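Local coordinates for phosphoribosylaminoimidazole carboxylase, ATPase subunit (Thermotoga maritima, PDB 3AX6), which probably catalyses the ATP-dependent conversion of 5-aminoimidazole ribonucleotide and bicarbonate to N5-carboxyaminoimidazole ribonucleotide in de novo purine biosynthesis, at residues A[16-21]-A[39-44]; A[29-34]-A[48-53]; A[270-275]-A[295-300]; A[299-304]-A[344-349]. All coordinates share one frame; numbering follows the deposited sequence.

Overall arrangement
The four contacts illustrate how chemistry follows position in a fold. Contacts 1 and 2 interlock along the chain in the preATP-grasp domain, with centres 16 Å apart; contact 2 uses the later part of strand 26-31, and contact 1 packs beside the same strand. They are partly buried: contact 1 pairs a salt bridge with a tight apolar patch, whereas contact 2 sets a ring against a proline, a backbone oxygen and a carboxylate oxygen. Contacts 3 and 4 are buried and share Ala299 and Val300 at the start of strand 299-305. Contact 3 relies on one backbone bond and small apolar groups, contact 4 on a ladder of strand-to-strand bonds. Contacts 1 and 3 both reach the second subunit; contacts 2 and 4 do not.

Contact 1: residues A[16-21]-A[39-44]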
loop_
_atom_site.group_PDB
_atom_site.type_symbol
_atom_site.label_atom_id
_atom_site.label_comp_id
_atom_site.label_asym_id
_atom_site.label_seq_id
_atom_site.Cartn_x
_atom_site.Cartn_y
_atom_site.Cartn_z
HETATM N N MSE A 16 9.914 2.484 -2.089
HETATM C CA MSE A 16 9.933 3.783 -2.770
HETATM C C MSE A 16 9.517 3.542 -4.227
HETATM O O MSE A 16 8.695 4.266 -4.790
HETATM C CB MSE A 16 11.343 4.393 -2.772
HETATM C CG MSE A 16 11.891 4.851 -1.427
HETATM SE SE MSE A 16 13.750 5.431 -1.588
HETATM C CE MSE A 16 13.543 6.577 -3.098
ATOM N N THR A 17 10.113 2.519 -4.832
ATOM C CA THR A 17 9.825 2.159 -6.213
ATOM C C THR A 17 8.319 1.989 -6.444
ATOM O O THR A 17 7.751 2.647 -7.324
ATOM C CB THR A 17 10.555 0.842 -6.617
ATOM O OG1 THR A 17 11.974 1.053 -6.624
ATOM C CG2 THR A 17 10.108 0.386 -7.996
ATOM N N LEU A 18 7.673 1.125 -5.656
ATOM C CA LEU A 18 6.237 0.893 -5.822
ATOM C C LEU A 18 5.441 2.190 -5.732
ATOM O O LEU A 18 4.632 2.484 -6.603
ATOM C CB LEU A 18 5.701 -0.105 -4.788
ATOM C CG LEU A 18 5.936 -1.613 -4.955
ATOM C CD1 LEU A 18 5.575 -2.071 -6.369
ATOM C CD2 LEU A 18 7.374 -1.921 -4.678
ATOM N N GLU A 19 5.676 2.976 -4.688
ATOM C CA GLU A 19 4.947 4.231 -4.526
ATOM C C GLU A 19 5.199 5.182 -5.676
ATOM O O GLU A 19 4.316 5.943 -6.059
ATOM C CB GLU A 19 5.322 4.914 -3.208
ATOM C CG GLU A 19 4.668 4.300 -1.986
ATOM C CD GLU A 19 3.147 4.278 -2.093
ATOM O OE1 GLU A 19 2.554 5.326 -2.443
ATOM O OE2 GLU A 19 2.544 3.213 -1.824
ATOM N N ALA A 20 6.405 5.138 -6.227
ATOM C CA ALA A 20 6.756 6.015 -7.333
ATOM C C ALA A 20 5.972 5.617 -8.580
ATOM O O ALA A 20 5.377 6.461 -9.249
ATOM C CB ALA A 20 8.260 5.945 -7.596
ATOM N N LYS A 21 5.963 4.327 -8.893
ATOM C CA LYS A 21 5.230 3.859 -10.060
ATOM C C LYS A 21 3.743 4.117 -9.865
ATOM O O LYS A 21 3.023 4.374 -10.827
ATOM C CB LYS A 21 5.498 2.376 -10.295
ATOM C CG LYS A 21 6.967 2.103 -10.597
ATOM C CD LYS A 21 7.238 0.643 -10.946
ATOM C CE LYS A 21 6.501 0.225 -12.217
ATOM N NZ LYS A 21 6.810 1.117 -13.358
ATOM N N GLY A 39 14.673 -3.716 -7.960
ATOM C CA GLY A 39 14.773 -3.888 -9.397
ATOM C C GLY A 39 13.681 -4.780 -9.965
ATOM O O GLY A 39 13.210 -4.565 -11.082
ATOM N N GLN A 40 13.274 -5.784 -9.197
ATOM C CA GLN A 40 12.231 -6.698 -9.642
ATOM C C GLN A 40 10.878 -6.029 -9.929
ATOM O O GLN A 40 10.128 -6.491 -10.792
ATOM C CB GLN A 40 12.032 -7.797 -8.609
ATOM C CG GLN A 40 13.167 -8.789 -8.545
ATOM C CD GLN A 40 12.865 -9.929 -7.602
ATOM O OE1 GLN A 40 12.709 -9.728 -6.396
ATOM N NE2 GLN A 40 12.773 -11.136 -8.146
ATOM N N VAL A 41 10.569 -4.953 -9.211
ATOM C CA VAL A 41 9.301 -4.259 -9.405
ATOM C C VAL A 41 9.463 -2.895 -10.078
ATOM O O VAL A 41 8.495 -2.142 -10.235
ATOM C CB VAL A 41 8.548 -4.102 -8.062
ATOM C CG1 VAL A 41 8.256 -5.482 -7.485
ATOM C CG2 VAL A 41 9.372 -3.276 -7.073
ATOM N N ALA A 42 10.693 -2.589 -10.482
ATOM C CA ALA A 42 10.988 -1.336 -11.163
ATOM C C ALA A 42 10.836 -1.585 -12.661
ATOM O O ALA A 42 10.441 -2.677 -13.075
ATOM C CB ALA A 42 12.414 -0.881 -10.841
ATOM N N ASP A 43 11.141 -0.579 -13.472
ATOM C CA ASP A 43 11.035 -0.717 -14.922
ATOM C C ASP A 43 12.348 -1.255 -15.494
ATOM O O ASP A 43 12.354 -2.019 -16.453
ATOM C CB ASP A 43 10.708 0.639 -15.548
ATOM C CG ASP A 43 9.344 1.150 -15.142
ATOM O OD1 ASP A 43 8.355 0.813 -15.830
ATOM O OD2 ASP A 43 9.262 1.877 -14.125
ATOM N N GLU A 44 13.455 -0.844 -14.885
ATOM C CA GLU A 44 14.787 -1.259 -15.302
ATOM C C GLU A 44 15.715 -1.267 -14.097
ATOM O O GLU A 44 15.449 -0.606 -13.093
ATOM C CB GLU A 44 15.375 -0.273 -16.306
ATOM C CG GLU A 44 14.674 -0.148 -17.630
ATOM C CD GLU A 44 15.289 0.960 -18.455
ATOM O OE1 GLU A 44 16.533 1.026 -18.506
ATOM O OE2 GLU A 44 14.542 1.763 -19.050
#
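Lys21 NZ stands 2.7 Å from Asp43 OD2, an oxygen that a second donor, the backbone N of Val27, also grips. The lysine comes in on the syn side, 30° out of the carboxylate plane, and a weak bond from the same NZ to OD1 gives the salt bridge a second prong. The two side chains approach from opposite directions. Lys21 runs straight at chi2, which carries its CD to 3.1 Å from Val41 O; bends at chi3 (63°) and chi4 (55°) then bring CE and NZ round to the Asp43 carboxylate. Were Lys21 an alanine, the Asp43 carboxylate would probably lose its cationic mate and the Val41 carbonyl its aliphatic cover. Apolar contacts follow one turn back. Leu18 CD2 presses on Val41 CG2 at 3.4 Å, tighter than ordinary van der Waals contact, and the two side chains cross at about a right angle. Thr17 divides its labour: CG2 rests 3.7 Å from Ala42 CA, while OG1 turns back to Gly13 O within its own helix. Helix 11-22 thus packs against the end of helix 37-41 and the link into strand 44-47, with Val27 of strand 26-31 touching Thr17 and Lys21, and Val41 of the second subunit meeting Val41.

Contact 2: residues A[29-34]-A[48-53]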
loop_
_atom_site.group_PDB
_atom_site.type_symbol
_atom_site.label_atom_id
_atom_site.label_comp_id
_atom_site.label_asym_id
_atom_site.label_seq_id
_atom_site.Cartn_x
_atom_site.Cartn_y
_atom_site.Cartn_z
ATOM N N VAL A 29 16.285 1.431 -11.236
ATOM C CA VAL A 29 17.020 1.098 -10.010
ATOM C C VAL A 29 18.482 0.676 -10.256
ATOM O O VAL A 29 18.785 -0.042 -11.207
ATOM C CB VAL A 29 16.297 -0.055 -9.229
ATOM C CG1 VAL A 29 17.198 -0.614 -8.144
ATOM C CG2 VAL A 29 14.998 0.448 -8.622
ATOM N N LEU A 30 19.378 1.138 -9.389
ATOM C CA LEU A 30 20.789 0.791 -9.483
ATOM C C LEU A 30 21.161 0.046 -8.209
ATOM O O LEU A 30 21.034 0.582 -7.108
ATOM C CB LEU A 30 21.660 2.041 -9.638
ATOM C CG LEU A 30 23.179 1.808 -9.735
ATOM C CD1 LEU A 30 23.840 3.034 -10.350
ATOM C CD2 LEU A 30 23.780 1.512 -8.344
ATOM N N ASP A 31 21.612 -1.195 -8.372
ATOM C CA ASP A 31 21.985 -2.044 -7.248
ATOM C C ASP A 31 22.969 -3.115 -7.749
ATOM O O ASP A 31 22.813 -3.635 -8.858
ATOM C CB ASP A 31 20.726 -2.697 -6.675
ATOM C CG ASP A 31 20.942 -3.265 -5.290
ATOM O OD1 ASP A 31 20.874 -2.488 -4.307
ATOM O OD2 ASP A 31 21.188 -4.488 -5.187
ATOM N N PRO A 32 23.991 -3.454 -6.943
ATOM C CA PRO A 32 24.989 -4.459 -7.334
ATOM C C PRO A 32 24.511 -5.907 -7.368
ATOM O O PRO A 32 25.246 -6.801 -7.789
ATOM C CB PRO A 32 26.113 -4.238 -6.327
ATOM C CG PRO A 32 25.384 -3.810 -5.118
ATOM C CD PRO A 32 24.362 -2.833 -5.661
ATOM N N THR A 33 23.279 -6.135 -6.937
ATOM C CA THR A 33 22.712 -7.477 -6.934
ATOM C C THR A 33 21.640 -7.641 -8.012
ATOM O O THR A 33 20.617 -6.957 -7.996
ATOM C CB THR A 33 22.083 -7.806 -5.571
ATOM O OG1 THR A 33 23.078 -7.691 -4.546
ATOM C CG2 THR A 33 21.502 -9.219 -5.576
ATOM N N PRO A 34 21.867 -8.552 -8.969
ATOM C CA PRO A 34 20.891 -8.782 -10.038
ATOM C C PRO A 34 19.543 -9.163 -9.442
ATOM O O PRO A 34 19.480 -9.852 -8.425
ATOM C CB PRO A 34 21.516 -9.925 -10.830
ATOM C CG PRO A 34 22.979 -9.676 -10.661
ATOM C CD PRO A 34 23.082 -9.353 -9.192
ATOM N N ALA A 48 25.135 -2.696 -10.822
ATOM C CA ALA A 48 26.387 -2.010 -10.531
ATOM C C ALA A 48 26.498 -1.581 -9.079
ATOM O O ALA A 48 25.496 -1.331 -8.413
ATOM C CB ALA A 48 26.529 -0.794 -11.436
ATOM N N GLY A 49 27.739 -1.483 -8.610
ATOM C CA GLY A 49 28.006 -1.084 -7.243
ATOM C C GLY A 49 27.784 0.388 -6.958
ATOM O O GLY A 49 27.766 1.224 -7.861
ATOM N N PHE A 50 27.628 0.697 -5.678
ATOM C CA PHE A 50 27.378 2.051 -5.213
ATOM C C PHE A 50 28.589 2.963 -5.307
ATOM O O PHE A 50 28.552 4.105 -4.855
ATOM C CB PHE A 50 26.862 1.995 -3.775
ATOM C CG PHE A 50 25.673 1.088 -3.601
ATOM C CD1 PHE A 50 25.673 0.097 -2.626
ATOM C CD2 PHE A 50 24.559 1.210 -4.430
ATOM C CE1 PHE A 50 24.581 -0.756 -2.484
ATOM C CE2 PHE A 50 23.463 0.363 -4.295
ATOM C CZ PHE A 50 23.474 -0.619 -3.324
ATOM N N PHE A 51 29.668 2.460 -5.892
ATOM C CA PHE A 51 30.872 3.263 -6.051
ATOM C C PHE A 51 31.389 3.154 -7.472
ATOM O O PHE A 51 32.539 3.485 -7.754
ATOM C CB PHE A 51 31.931 2.844 -5.028
ATOM C CG PHE A 51 31.682 3.408 -3.663
ATOM C CD1 PHE A 51 32.043 4.716 -3.364
ATOM C CD2 PHE A 51 30.996 2.668 -2.705
ATOM C CE1 PHE A 51 31.718 5.287 -2.134
ATOM C CE2 PHE A 51 30.663 3.227 -1.468
ATOM C CZ PHE A 51 31.024 4.541 -1.183
ATOM N N ASP A 52 30.518 2.688 -8.365
ATOM C CA ASP A 52 30.857 2.563 -9.774
ATOM C C ASP A 52 30.540 3.900 -10.436
ATOM O O ASP A 52 29.506 4.070 -11.081
ATOM C CB ASP A 52 30.047 1.455 -10.442
ATOM C CG ASP A 52 30.432 1.251 -11.895
ATOM O OD1 ASP A 52 30.635 2.255 -12.607
ATOM O OD2 ASP A 52 30.525 0.087 -12.332
ATOM N N SER A 53 31.451 4.844 -10.245
ATOM C CA SER A 53 31.344 6.189 -10.783
ATOM C C SER A 53 30.569 6.293 -12.100
ATOM O O SER A 53 29.464 6.834 -12.149
ATOM C CB SER A 53 32.753 6.756 -10.959
ATOM O OG SER A 53 32.725 8.050 -11.524
#
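Phe50 swings its ring from the loop 48-53 onto Pro32 and the neighbouring residues Leu30 and Asp31. From CB, a CG placed anti to the carbonyl carbon (chi1 -53°) carries the ring alongside Leu30, the two side chains running in opposite directions, with the ring's tip at Asp31. Of the ring atoms, Phe50 CD2 packs on Leu30 CD2 at 4.0 Å. Next along that side, Phe50 CE2 lies 3.7 Å from Leu30 O, which sits in the ring plane at the edge. At the tip, Phe50 CZ comes 3.3 Å from Asp31 OD1, also near the plane. One face is covered by Pro32 CD, a CH-pi contact 3.8 Å from the Phe50 ring centroid. An alanine in this position would probably bare the Pro32 ring and open a gap beside Asp31. Between the backbones, Ala48 N bonds to Asp31 O at 3.2 Å, the donor lying well above the carbonyl plane, and Leu30 CD2 touches Ala48 O. Asp31 is held at both oxygens: OD2 accepts from Thr33 N in an Asx turn, and OD1 accepts from Gly9 N. An acidic residue late in strand 26-31, beside the glycine-rich turn, is consistent with the Rossmann-type layout of this preATP-grasp domain.

Contact 3: residues A[270-275]-A[295-300]; sequences IEACVT and LLIPAV
A single backbone hydrogen bond joins Ala272 to Leu296: Leu296 N gives to Ala272 O at 2.7 Å, approaching with a tilt of 20° from the carbonyl plane. Together with a backbone bond between Val274 and Glu294, it makes Cys273 and Leu295 a single beta bridge. Leu295 CA adds a CA-H...O contact, 3.4 Å from Ala272 O. Cys273 is where the chain leaves helical geometry, so the bridge fastens the exit of helix 268-272 to the approach of strand 299-305, in the large antiparallel sheet that the ATP-grasp and C-terminal regions share. Apolar contacts gather round the Ala272 methyl, which is hemmed in by three side chains and by a carbonyl, Ile297 O. Leu295 CD1 lies 3.7 Å from Ala272 CB, and Ala299 CB is 3.9 Å from the same methyl. Although Leu295 CB points away from the helix end, the torsions (CG anti to the backbone N, chi2 70°) fold CD1 back, so that it also reaches Cys273 SG at 3.9 Å. Further along, Val274 CG2 meets Leu296 CD2 at 4.0 Å, the side chains roughly perpendicular. Across the subunit boundary, Val274 packs on Val350 of the second subunit, and Leu296 on Ile297 of that chain.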
loop_
_atom_site.group_PDB
_atom_site.type_symbol
_atom_site.label_atom_id
_atom_site.label_comp_id
_atom_site.label_asym_id
_atom_site.label_seq_id
_atom_site.Cartn_x
_atom_site.Cartn_y
_atom_site.Cartn_z
ATOM N N ILE A 270 2.665 3.936 7.037
ATOM C CA ILE A 270 2.004 3.154 5.991
ATOM C C ILE A 270 0.636 2.663 6.435
ATOM O O ILE A 270 -0.305 2.614 5.640
ATOM C CB ILE A 270 2.850 1.922 5.593
ATOM C CG1 ILE A 270 4.179 2.378 4.992
ATOM C CG2 ILE A 270 2.090 1.055 4.595
ATOM C CD1 ILE A 270 5.188 1.258 4.817
ATOM N N GLU A 271 0.531 2.324 7.717
ATOM C CA GLU A 271 -0.708 1.805 8.278
ATOM C C GLU A 271 -1.553 2.807 9.057
ATOM O O GLU A 271 -2.762 2.634 9.147
ATOM C CB GLU A 271 -0.415 0.640 9.232
ATOM C CG GLU A 271 0.665 -0.346 8.804
ATOM C CD GLU A 271 0.286 -1.163 7.584
ATOM O OE1 GLU A 271 -0.925 -1.396 7.362
ATOM O OE2 GLU A 271 1.211 -1.587 6.854
ATOM N N ALA A 272 -0.932 3.842 9.621
ATOM C CA ALA A 272 -1.674 4.783 10.460
ATOM C C ALA A 272 -1.778 6.243 10.052
ATOM O O ALA A 272 -2.382 7.046 10.769
ATOM C CB ALA A 272 -1.128 4.708 11.872
ATOM N N CYS A 273 -1.183 6.603 8.926
ATOM C CA CYS A 273 -1.234 7.983 8.481
ATOM C C CYS A 273 -1.854 8.067 7.100
ATOM O O CYS A 273 -1.888 7.082 6.364
ATOM C CB CYS A 273 0.170 8.596 8.471
ATOM S SG CYS A 273 0.861 8.912 10.121
ATOM N N VAL A 274 -2.362 9.244 6.765
ATOM C CA VAL A 274 -2.988 9.450 5.476
ATOM C C VAL A 274 -2.002 9.131 4.349
ATOM O O VAL A 274 -2.297 8.299 3.488
ATOM C CB VAL A 274 -3.520 10.894 5.363
ATOM C CG1 VAL A 274 -4.105 11.136 3.971
ATOM C CG2 VAL A 274 -4.583 11.128 6.435
ATOM N N THR A 275 -0.836 9.777 4.354
ATOM C CA THR A 275 0.167 9.513 3.328
ATOM C C THR A 275 1.443 8.918 3.922
ATOM O O THR A 275 2.039 9.463 4.858
ATOM C CB THR A 275 0.506 10.788 2.480
ATOM O OG1 THR A 275 1.897 11.093 2.584
ATOM C CG2 THR A 275 -0.301 11.960 2.916
ATOM N N LEU A 295 -2.571 11.447 11.641
ATOM C CA LEU A 295 -2.519 10.110 12.225
ATOM C C LEU A 295 -3.956 9.652 12.393
ATOM O O LEU A 295 -4.706 10.228 13.183
ATOM C CB LEU A 295 -1.819 10.135 13.584
ATOM C CG LEU A 295 -1.652 8.789 14.299
ATOM C CD1 LEU A 295 -0.648 7.929 13.566
ATOM C CD2 LEU A 295 -1.171 9.020 15.718
ATOM N N LEU A 296 -4.337 8.620 11.647
ATOM C CA LEU A 296 -5.696 8.103 11.685
ATOM C C LEU A 296 -5.966 7.221 12.900
ATOM O O LEU A 296 -7.091 7.157 13.394
ATOM C CB LEU A 296 -5.984 7.309 10.407
ATOM C CG LEU A 296 -5.859 8.049 9.075
ATOM C CD1 LEU A 296 -6.073 7.068 7.929
ATOM C CD2 LEU A 296 -6.882 9.180 9.008
ATOM N N ILE A 297 -4.935 6.542 13.384
ATOM C CA ILE A 297 -5.097 5.651 14.525
ATOM C C ILE A 297 -3.730 5.296 15.074
ATOM O O ILE A 297 -2.786 5.138 14.310
ATOM C CB ILE A 297 -5.809 4.337 14.086
ATOM C CG1 ILE A 297 -6.022 3.411 15.279
ATOM C CG2 ILE A 297 -4.958 3.608 13.043
ATOM C CD1 ILE A 297 -6.952 2.250 14.964
ATOM N N PRO A 298 -3.603 5.182 16.409
ATOM C CA PRO A 298 -2.338 4.833 17.069
ATOM C C PRO A 298 -1.793 3.517 16.522
ATOM O O PRO A 298 -2.553 2.665 16.076
ATOM C CB PRO A 298 -2.740 4.724 18.535
ATOM C CG PRO A 298 -3.793 5.794 18.650
ATOM C CD PRO A 298 -4.624 5.550 17.406
ATOM N N ALA A 299 -0.478 3.344 16.574
ATOM C CA ALA A 299 0.130 2.133 16.048
ATOM C C ALA A 299 1.447 1.740 16.696
ATOM O O ALA A 299 2.211 2.576 17.175
ATOM C CB ALA A 299 0.331 2.283 14.541
ATOM N N VAL A 300 1.706 0.443 16.691
ATOM C CA VAL A 300 2.937 -0.100 17.232
ATOM C C VAL A 300 3.520 -0.996 16.146
ATOM O O VAL A 300 2.855 -1.908 15.661
ATOM C CB VAL A 300 2.672 -0.916 18.515
ATOM C CG1 VAL A 300 3.973 -1.536 19.025
ATOM C CG2 VAL A 300 2.072 -0.002 19.585
#

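Contact 4: residues A[299-304]-A[344-349]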
loop_
_atom_site.group_PDB
_atom_site.type_symbol
_atom_site.label_atom_id
_atom_site.label_comp_id
_atom_site.label_asym_id
_atom_site.label_seq_id
_atom_site.Cartn_x
_atom_site.Cartn_y
_atom_site.Cartn_z
ATOM N N ALA A 299 -0.478 3.344 16.574
ATOM C CA ALA A 299 0.130 2.133 16.048
ATOM C C ALA A 299 1.447 1.740 16.696
ATOM O O ALA A 299 2.211 2.576 17.175
ATOM C CB ALA A 299 0.331 2.283 14.541
ATOM N N VAL A 300 1.706 0.443 16.691
ATOM C CA VAL A 300 2.937 -0.100 17.232
ATOM C C VAL A 300 3.520 -0.996 16.146
ATOM O O VAL A 300 2.855 -1.908 15.661
ATOM C CB VAL A 300 2.672 -0.916 18.515
ATOM C CG1 VAL A 300 3.973 -1.536 19.025
ATOM C CG2 VAL A 300 2.072 -0.002 19.585
HETATM N N MSE A 301 4.746 -0.696 15.733
HETATM C CA MSE A 301 5.413 -1.486 14.704
HETATM C C MSE A 301 6.556 -2.256 15.338
HETATM O O MSE A 301 7.299 -1.715 16.167
HETATM C CB MSE A 301 5.967 -0.595 13.593
HETATM C CG MSE A 301 6.688 -1.380 12.507
HETATM SE SE MSE A 301 8.432 -0.657 12.063
HETATM C CE MSE A 301 9.456 -1.397 13.521
ATOM N N VAL A 302 6.687 -3.519 14.944
ATOM C CA VAL A 302 7.739 -4.393 15.454
ATOM C C VAL A 302 8.473 -5.041 14.287
ATOM O O VAL A 302 7.848 -5.553 13.354
ATOM C CB VAL A 302 7.160 -5.528 16.358
ATOM C CG1 VAL A 302 8.262 -6.499 16.746
ATOM C CG2 VAL A 302 6.524 -4.945 17.600
ATOM N N ASN A 303 9.801 -5.026 14.349
ATOM C CA ASN A 303 10.614 -5.625 13.302
ATOM C C ASN A 303 10.654 -7.135 13.429
ATOM O O ASN A 303 10.695 -7.675 14.527
ATOM C CB ASN A 303 12.055 -5.094 13.351
ATOM C CG ASN A 303 12.165 -3.663 12.883
ATOM O OD1 ASN A 303 11.671 -3.311 11.816
ATOM N ND2 ASN A 303 12.824 -2.828 13.679
ATOM N N LEU A 304 10.620 -7.812 12.292
ATOM C CA LEU A 304 10.709 -9.259 12.275
ATOM C C LEU A 304 12.116 -9.558 11.794
ATOM O O LEU A 304 12.485 -9.178 10.685
ATOM C CB LEU A 304 9.699 -9.861 11.303
ATOM C CG LEU A 304 8.255 -10.008 11.771
ATOM C CD1 LEU A 304 7.453 -10.689 10.684
ATOM C CD2 LEU A 304 8.204 -10.832 13.043
HETATM N N MSE A 344 13.849 -9.238 8.178
HETATM C CA MSE A 344 13.044 -9.962 7.202
HETATM C C MSE A 344 11.694 -9.285 6.965
HETATM O O MSE A 344 10.974 -9.628 6.034
HETATM C CB MSE A 344 12.821 -11.396 7.679
HETATM C CG MSE A 344 14.106 -12.195 7.852
HETATM SE SE MSE A 344 15.127 -12.250 6.212
HETATM C CE MSE A 344 14.192 -13.710 5.333
ATOM N N GLY A 345 11.350 -8.328 7.815
ATOM C CA GLY A 345 10.083 -7.638 7.659
ATOM C C GLY A 345 9.643 -6.994 8.953
ATOM O O GLY A 345 10.441 -6.827 9.881
ATOM N N HIS A 346 8.377 -6.605 9.008
ATOM C CA HIS A 346 7.822 -6.010 10.207
ATOM C C HIS A 346 6.328 -6.284 10.235
ATOM O O HIS A 346 5.745 -6.692 9.227
ATOM C CB HIS A 346 8.089 -4.486 10.261
ATOM C CG HIS A 346 7.312 -3.678 9.260
ATOM N ND1 HIS A 346 7.779 -3.411 7.990
ATOM C CD2 HIS A 346 6.103 -3.072 9.347
ATOM C CE1 HIS A 346 6.893 -2.675 7.340
ATOM N NE2 HIS A 346 5.866 -2.456 8.141
ATOM N N PHE A 347 5.720 -6.108 11.402
ATOM C CA PHE A 347 4.291 -6.272 11.533
ATOM C C PHE A 347 3.834 -5.075 12.342
ATOM O O PHE A 347 4.620 -4.493 13.094
ATOM C CB PHE A 347 3.917 -7.626 12.176
ATOM C CG PHE A 347 4.248 -7.750 13.639
ATOM C CD1 PHE A 347 3.410 -7.210 14.608
ATOM C CD2 PHE A 347 5.370 -8.470 14.049
ATOM C CE1 PHE A 347 3.677 -7.390 15.963
ATOM C CE2 PHE A 347 5.650 -8.658 15.397
ATOM C CZ PHE A 347 4.806 -8.122 16.360
ATOM N N THR A 348 2.583 -4.678 12.155
ATOM C CA THR A 348 2.040 -3.517 12.842
ATOM C C THR A 348 0.717 -3.845 13.507
ATOM O O THR A 348 -0.054 -4.669 13.020
ATOM C CB THR A 348 1.808 -2.362 11.857
ATOM O OG1 THR A 348 3.045 -2.018 11.218
ATOM C CG2 THR A 348 1.281 -1.147 12.582
ATOM N N VAL A 349 0.460 -3.194 14.630
ATOM C CA VAL A 349 -0.774 -3.411 15.355
ATOM C C VAL A 349 -1.426 -2.059 15.568
ATOM O O VAL A 349 -0.935 -1.245 16.360
ATOM C CB VAL A 349 -0.505 -4.075 16.724
ATOM C CG1 VAL A 349 -1.763 -4.070 17.563
ATOM C CG2 VAL A 349 -0.013 -5.503 16.515
#
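Met344 and Gly345 both face Leu304 in a classic beta bulge, set in the antiparallel pairing of strands 299-305 and 343-350 within the large sheet. Met344 N bonds to Leu304 O at 2.9 Å, and Gly345 N adds a weak bond to the same oxygen. Gly345 returns its own O to Leu304 N; its backbone angles would drive any CB against the carbonyl O of Met344. His346 turns its ring to the face that carries Met301 and Asn303. Its CD2 touches Met301 CG at 3.6 Å, and the selenium of this selenomethionine stands obliquely to the His346 ring, while ND1 is hydrogen-bonded to Tyr333 OH and the ring stacks with that of His267. Phe347 points to the other face, with CG between its backbone N and carbonyl carbon (chi1 71°), a rotation that lays the ring alongside Val302. Val302 CB sits over one face of the Phe347 ring, 3.8 Å from its centroid and shifted toward the rim, and Leu304 CD2 comes to the edge, 3.8 Å from Phe347 CD2. Backbone bonds run both ways between Val302 and Phe347. Thr348, back on the histidine face, puts its CG2 3.5 Å from Val300 O, and its OG1 lies in the plane of the His346 ring at the edge. Val349 closes the ladder: its N meets Val300 O in the carbonyl plane at 2.9 Å, whereas Val300 N approaches Val349 O from 36° above the plane.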